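Side-chain contacts in lamina-associated polypeptide 2 isoforms alpha/zeta (Mus musculus, PDB 2V0X), which is a component of the nuclear lamina that dimerizes through a helical coiled-coil domain and probably links lamin A with chromosomes: residues L194-C199 against N207-A212; P55-R60 against L121-H126. The protein carries 2 engineered substitutions. All coordinates share one frame; numbering follows the deposited sequence.

How the contacts relate
The centres of contact 1 and contact 2 lie 32 Å apart, and their nearest atoms are about 17 Å from each other, so the two do not touch. They follow one another along the chain: contact 2 closes before contact 1 opens. What relates them is the pair of consecutive long helices, 100-146 and 152-196. In contact 2 the loop segment 55-60 lies against helix 100-146; in contact 1 the end region of helix 152-196 meets helix 203-211. Thus each joins one of the two long helices to a separate part of the chain, the loop 55-60 or helix 203-211, and both are within reach of the second subunit, consistent with their place in a dimerization domain.

Contact 1 of 2, residues L194-C199 against N207-A212; sequences LWLKDC and NKLTVA
The backbones approach most closely at Leu-196 and Thr-210, whose CA atoms are 8.4 Å apart, a spacing bridged by side chains alone. Leu-196 belongs to helix 152-196 and also starts a type I turn, marked by the 2.9 Å hydrogen bond from Cys-199 N to Leu-196 O. From there its side chain projects toward helix 203-211 and divides its two methyls between neighbouring residues. CD2 meets CD1 of Leu-209 at 4.1 Å, the two side chains running at about a right angle. CD1 comes to 3.2 Å from OG1 of Thr-210, a tight approach of a methyl to a hydroxyl oxygen.

That oxygen is already engaged: with chi1 at -64° it sits beside its own backbone N, and it is hydrogen-bonded to Lys-206 O one helical turn back. Phe-220 touches both Leu-196 and Leu-209, while Ile-81 of the second subunit packs on Leu-209, so the leucine pair also has aromatic and intersubunit neighbours. A polar link runs alongside, since Arg-192 NH1 is hydrogen-bonded to the carbonyl oxygens of Thr-210 and Ala-212. The three touching residues are buried, and together the segments hide 121 Å². Chemically, the side chains therefore meet by van der Waals contact, the one polar group among them having its hydroxyl tied back to its own helix rather than across the interface.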
loop_
_atom_site.group_PDB
_atom_site.type_symbol
_atom_site.label_atom_id
_atom_site.label_comp_id
_atom_site.label_asym_id
_atom_site.label_seq_id
_atom_site.Cartn_x
_atom_site.Cartn_y
_atom_site.Cartn_z
ATOM N N LEU B 194 0.924 10.424 -19.018
ATOM C CA LEU B 194 2.239 10.220 -19.584
ATOM C C LEU B 194 2.237 9.620 -20.983
ATOM O O LEU B 194 3.001 10.061 -21.836
ATOM C CB LEU B 194 3.086 9.358 -18.666
ATOM C CG LEU B 194 4.515 9.121 -19.144
ATOM C CD1 LEU B 194 5.314 10.448 -19.121
ATOM C CD2 LEU B 194 5.162 8.087 -18.234
ATOM N N TRP B 195 1.408 8.598 -21.201
ATOM C CA TRP B 195 1.328 7.925 -22.491
ATOM C C TRP B 195 0.503 8.635 -23.564
ATOM O O TRP B 195 0.723 8.406 -24.752
ATOM C CB TRP B 195 0.881 6.466 -22.328
ATOM C CG TRP B 195 1.983 5.629 -21.801
ATOM C CD1 TRP B 195 2.232 5.333 -20.482
ATOM C CD2 TRP B 195 3.072 5.067 -22.551
ATOM N NE1 TRP B 195 3.410 4.641 -20.372
ATOM C CE2 TRP B 195 3.947 4.461 -21.621
ATOM C CE3 TRP B 195 3.393 5.022 -23.912
ATOM C CZ2 TRP B 195 5.130 3.819 -22.007
ATOM C CZ3 TRP B 195 4.568 4.383 -24.303
ATOM C CH2 TRP B 195 5.427 3.787 -23.353
ATOM N N LEU B 196 -0.435 9.484 -23.161
ATOM C CA LEU B 196 -1.234 10.229 -24.127
ATOM C C LEU B 196 -0.516 11.492 -24.629
ATOM O O LEU B 196 -0.836 12.005 -25.698
ATOM C CB LEU B 196 -2.586 10.622 -23.531
ATOM C CG LEU B 196 -3.641 9.526 -23.397
ATOM C CD1 LEU B 196 -4.902 10.131 -22.836
ATOM C CD2 LEU B 196 -3.922 8.875 -24.746
ATOM N N LYS B 197 0.486 11.945 -23.883
ATOM C CA LYS B 197 1.252 13.152 -24.198
ATOM C C LYS B 197 1.654 13.326 -25.667
ATOM O O LYS B 197 1.361 14.363 -26.271
ATOM C CB LYS B 197 2.495 13.236 -23.293
ATOM C CG LYS B 197 3.200 14.583 -23.315
ATOM C CD LYS B 197 4.292 14.688 -22.248
ATOM C CE LYS B 197 5.463 13.767 -22.536
ATOM N NZ LYS B 197 6.528 13.936 -21.514
ATOM N N ASP B 198 2.345 12.330 -26.219
ATOM C CA ASP B 198 2.793 12.363 -27.611
ATOM C C ASP B 198 1.941 11.446 -28.490
ATOM O O ASP B 198 2.415 10.955 -29.518
ATOM C CB ASP B 198 4.264 11.925 -27.720
ATOM C CG ASP B 198 5.197 12.767 -26.864
ATOM O OD1 ASP B 198 5.996 12.175 -26.105
ATOM O OD2 ASP B 198 5.144 14.015 -26.957
ATOM N N CYS B 199 0.708 11.176 -28.062
ATOM C CA CYS B 199 -0.191 10.317 -28.824
ATOM C C CYS B 199 -0.939 11.191 -29.827
ATOM O O CYS B 199 -1.693 12.093 -29.449
ATOM C CB CYS B 199 -1.171 9.603 -27.893
ATOM S SG CYS B 199 -2.315 8.454 -28.701
ATOM N N ASN B 207 -9.106 13.412 -23.464
ATOM C CA ASN B 207 -9.831 13.744 -22.255
ATOM C C ASN B 207 -10.681 12.541 -21.858
ATOM O O ASN B 207 -10.641 12.097 -20.716
ATOM C CB ASN B 207 -10.723 14.972 -22.476
ATOM C CG ASN B 207 -9.927 16.259 -22.701
ATOM O OD1 ASN B 207 -10.490 17.282 -23.086
ATOM N ND2 ASN B 207 -8.626 16.217 -22.446
ATOM N N LYS B 208 -11.418 12.003 -22.824
ATOM C CA LYS B 208 -12.286 10.842 -22.613
ATOM C C LYS B 208 -11.527 9.624 -22.059
ATOM O O LYS B 208 -11.952 9.021 -21.080
ATOM C CB LYS B 208 -12.968 10.474 -23.930
ATOM C CG LYS B 208 -14.106 9.481 -23.807
ATOM C CD LYS B 208 -14.775 9.265 -25.159
ATOM C CE LYS B 208 -16.027 8.404 -25.040
ATOM N NZ LYS B 208 -17.066 9.020 -24.167
ATOM N N LEU B 209 -10.403 9.279 -22.680
ATOM C CA LEU B 209 -9.606 8.136 -22.243
ATOM C C LEU B 209 -9.027 8.322 -20.839
ATOM O O LEU B 209 -8.972 7.385 -20.041
ATOM C CB LEU B 209 -8.475 7.868 -23.240
ATOM C CG LEU B 209 -8.882 7.343 -24.618
ATOM C CD1 LEU B 209 -7.661 7.309 -25.464
ATOM C CD2 LEU B 209 -9.500 5.947 -24.543
ATOM N N THR B 210 -8.601 9.541 -20.544
ATOM C CA THR B 210 -8.028 9.871 -19.253
ATOM C C THR B 210 -9.002 9.783 -18.062
ATOM O O THR B 210 -8.597 9.382 -16.980
ATOM C CB THR B 210 -7.403 11.289 -19.296
ATOM O OG1 THR B 210 -6.315 11.290 -20.226
ATOM C CG2 THR B 210 -6.890 11.702 -17.920
ATOM N N VAL B 211 -10.266 10.169 -18.255
ATOM C CA VAL B 211 -11.249 10.152 -17.157
ATOM C C VAL B 211 -12.127 8.895 -17.101
ATOM O O VAL B 211 -13.004 8.769 -16.240
ATOM C CB VAL B 211 -12.163 11.406 -17.185
ATOM C CG1 VAL B 211 -11.318 12.677 -17.169
ATOM C CG2 VAL B 211 -13.077 11.379 -18.407
ATOM N N ALA B 212 -11.901 7.982 -18.032
ATOM C CA ALA B 212 -12.655 6.743 -18.082
ATOM C C ALA B 212 -12.397 5.928 -16.813
ATOM O O ALA B 212 -11.441 6.183 -16.071
ATOM C CB ALA B 212 -12.222 5.926 -19.304
#

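Contact 2 of 2, residues P55-R60 against L121-H126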
loop_
_atom_site.group_PDB
_atom_site.type_symbol
_atom_site.label_atom_id
_atom_site.label_comp_id
_atom_site.label_asym_id
_atom_site.label_seq_id
_atom_site.Cartn_x
_atom_site.Cartn_y
_atom_site.Cartn_z
ATOM N N PRO B 55 -9.199 9.044 1.085
ATOM C CA PRO B 55 -9.881 9.081 2.391
ATOM C C PRO B 55 -8.838 9.147 3.511
ATOM O O PRO B 55 -7.722 8.635 3.372
ATOM C CB PRO B 55 -10.648 7.758 2.423
ATOM C CG PRO B 55 -9.866 6.877 1.524
ATOM C CD PRO B 55 -9.523 7.798 0.371
ATOM N N SER B 56 -9.193 9.804 4.604
ATOM C CA SER B 56 -8.296 9.959 5.736
ATOM C C SER B 56 -8.283 8.728 6.646
ATOM O O SER B 56 -9.271 8.001 6.758
ATOM C CB SER B 56 -8.717 11.194 6.551
ATOM O OG SER B 56 -7.886 11.382 7.682
ATOM N N VAL B 57 -7.142 8.495 7.282
ATOM C CA VAL B 57 -6.993 7.377 8.216
ATOM C C VAL B 57 -6.624 7.943 9.586
ATOM O O VAL B 57 -6.491 7.195 10.544
ATOM C CB VAL B 57 -5.859 6.397 7.782
ATOM C CG1 VAL B 57 -6.292 5.536 6.615
ATOM C CG2 VAL B 57 -4.610 7.163 7.448
ATOM N N ALA B 58 -6.514 9.266 9.686
ATOM C CA ALA B 58 -6.122 9.898 10.941
ATOM C C ALA B 58 -7.002 9.569 12.151
ATOM O O ALA B 58 -6.493 9.433 13.258
ATOM C CB ALA B 58 -5.987 11.449 10.761
ATOM N N CYS B 59 -8.310 9.441 11.965
ATOM C CA CYS B 59 -9.186 9.128 13.096
ATOM C C CYS B 59 -9.236 7.659 13.435
ATOM O O CYS B 59 -9.342 7.289 14.602
ATOM C CB CYS B 59 -10.628 9.591 12.851
ATOM S SG CYS B 59 -10.816 11.359 12.890
ATOM N N ARG B 60 -9.244 6.829 12.404
ATOM C CA ARG B 60 -9.346 5.400 12.605
ATOM C C ARG B 60 -8.022 4.707 12.910
ATOM O O ARG B 60 -7.981 3.744 13.669
ATOM C CB ARG B 60 -10.059 4.768 11.401
ATOM C CG ARG B 60 -11.542 5.152 11.335
ATOM C CD ARG B 60 -12.180 4.901 9.970
ATOM N NE ARG B 60 -13.634 4.736 10.078
ATOM C CZ ARG B 60 -14.521 5.729 10.153
ATOM N NH1 ARG B 60 -14.133 6.993 10.133
ATOM N NH2 ARG B 60 -15.812 5.454 10.257
ATOM N N LEU B 121 0.427 2.133 5.443
ATOM C CA LEU B 121 1.477 1.901 6.430
ATOM C C LEU B 121 0.902 2.147 7.833
ATOM O O LEU B 121 1.160 1.364 8.758
ATOM C CB LEU B 121 2.648 2.847 6.147
ATOM C CG LEU B 121 4.053 2.846 6.748
ATOM C CD1 LEU B 121 4.031 2.708 8.245
ATOM C CD2 LEU B 121 4.879 1.773 6.117
ATOM N N GLN B 122 0.130 3.225 8.005
ATOM C CA GLN B 122 -0.468 3.506 9.319
ATOM C C GLN B 122 -1.387 2.375 9.735
ATOM O O GLN B 122 -1.450 2.017 10.897
ATOM C CB GLN B 122 -1.293 4.805 9.319
ATOM C CG GLN B 122 -0.446 6.042 9.452
ATOM C CD GLN B 122 -1.285 7.300 9.431
ATOM O OE1 GLN B 122 -2.166 7.497 10.276
ATOM N NE2 GLN B 122 -1.032 8.146 8.457
ATOM N N ILE B 123 -2.170 1.887 8.792
ATOM C CA ILE B 123 -3.082 0.789 9.059
ATOM C C ILE B 123 -2.251 -0.454 9.428
ATOM O O ILE B 123 -2.518 -1.104 10.437
ATOM C CB ILE B 123 -3.948 0.476 7.807
ATOM C CG1 ILE B 123 -4.842 1.674 7.481
ATOM C CG2 ILE B 123 -4.823 -0.769 8.060
ATOM C CD1 ILE B 123 -5.585 1.560 6.119
ATOM N N ALA B 124 -1.224 -0.757 8.635
ATOM C CA ALA B 124 -0.384 -1.936 8.903
ATOM C C ALA B 124 0.225 -1.890 10.284
ATOM O O ALA B 124 0.311 -2.927 10.958
ATOM C CB ALA B 124 0.716 -2.105 7.846
ATOM N N ALA B 125 0.687 -0.701 10.683
ATOM C CA ALA B 125 1.278 -0.496 12.005
ATOM C C ALA B 125 0.278 -0.902 13.085
ATOM O O ALA B 125 0.634 -1.560 14.062
ATOM C CB ALA B 125 1.689 0.984 12.196
ATOM N N HIS B 126 -0.973 -0.490 12.917
ATOM C CA HIS B 126 -2.003 -0.845 13.887
ATOM C C HIS B 126 -2.258 -2.341 13.843
ATOM O O HIS B 126 -2.427 -2.973 14.875
ATOM C CB HIS B 126 -3.293 -0.064 13.630
ATOM C CG HIS B 126 -3.268 1.312 14.205
ATOM N ND1 HIS B 126 -3.853 1.622 15.417
ATOM C CD2 HIS B 126 -2.660 2.446 13.781
ATOM C CE1 HIS B 126 -3.598 2.885 15.717
ATOM N NE2 HIS B 126 -2.879 3.405 14.741
#
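Ser-56 OG accepts a hydrogen bond from Ala-58 N at 3.2 Å, with an N-H...O angle of 155°, closing an ST turn around Val-57, the residue that reaches helix 100-146. The Val-57 side chain points at the helix and uses both methyls. CG1 lies 4.1 Å from CD1 of Ile-123, and CG2 lies 3.9 Å from CD of Gln-122, against the side-chain amide group.

Both helix residues are extended, chi2 171° in Ile-123 and 179° in Gln-122; they differ in what they offer, a methyl end from Ile-123, met at about a right angle, and the amide group of Gln-122, met at a slant. Ile-123 also touches Tyr-61 and, on helix 152-196, Asp-175, Glu-176 and Met-179. One turn beyond Gln-122, His-126 binds Pro-62 O through NE2 and stacks on Phe-33 of the second subunit.

The segments bury 166 Å² between them. With Ile-123 reaching both the loop and helix 152-196, the arrangement is that of a loop laid over a two-helix hairpin, which fits the helical coiled-coil architecture of this dimerization domain.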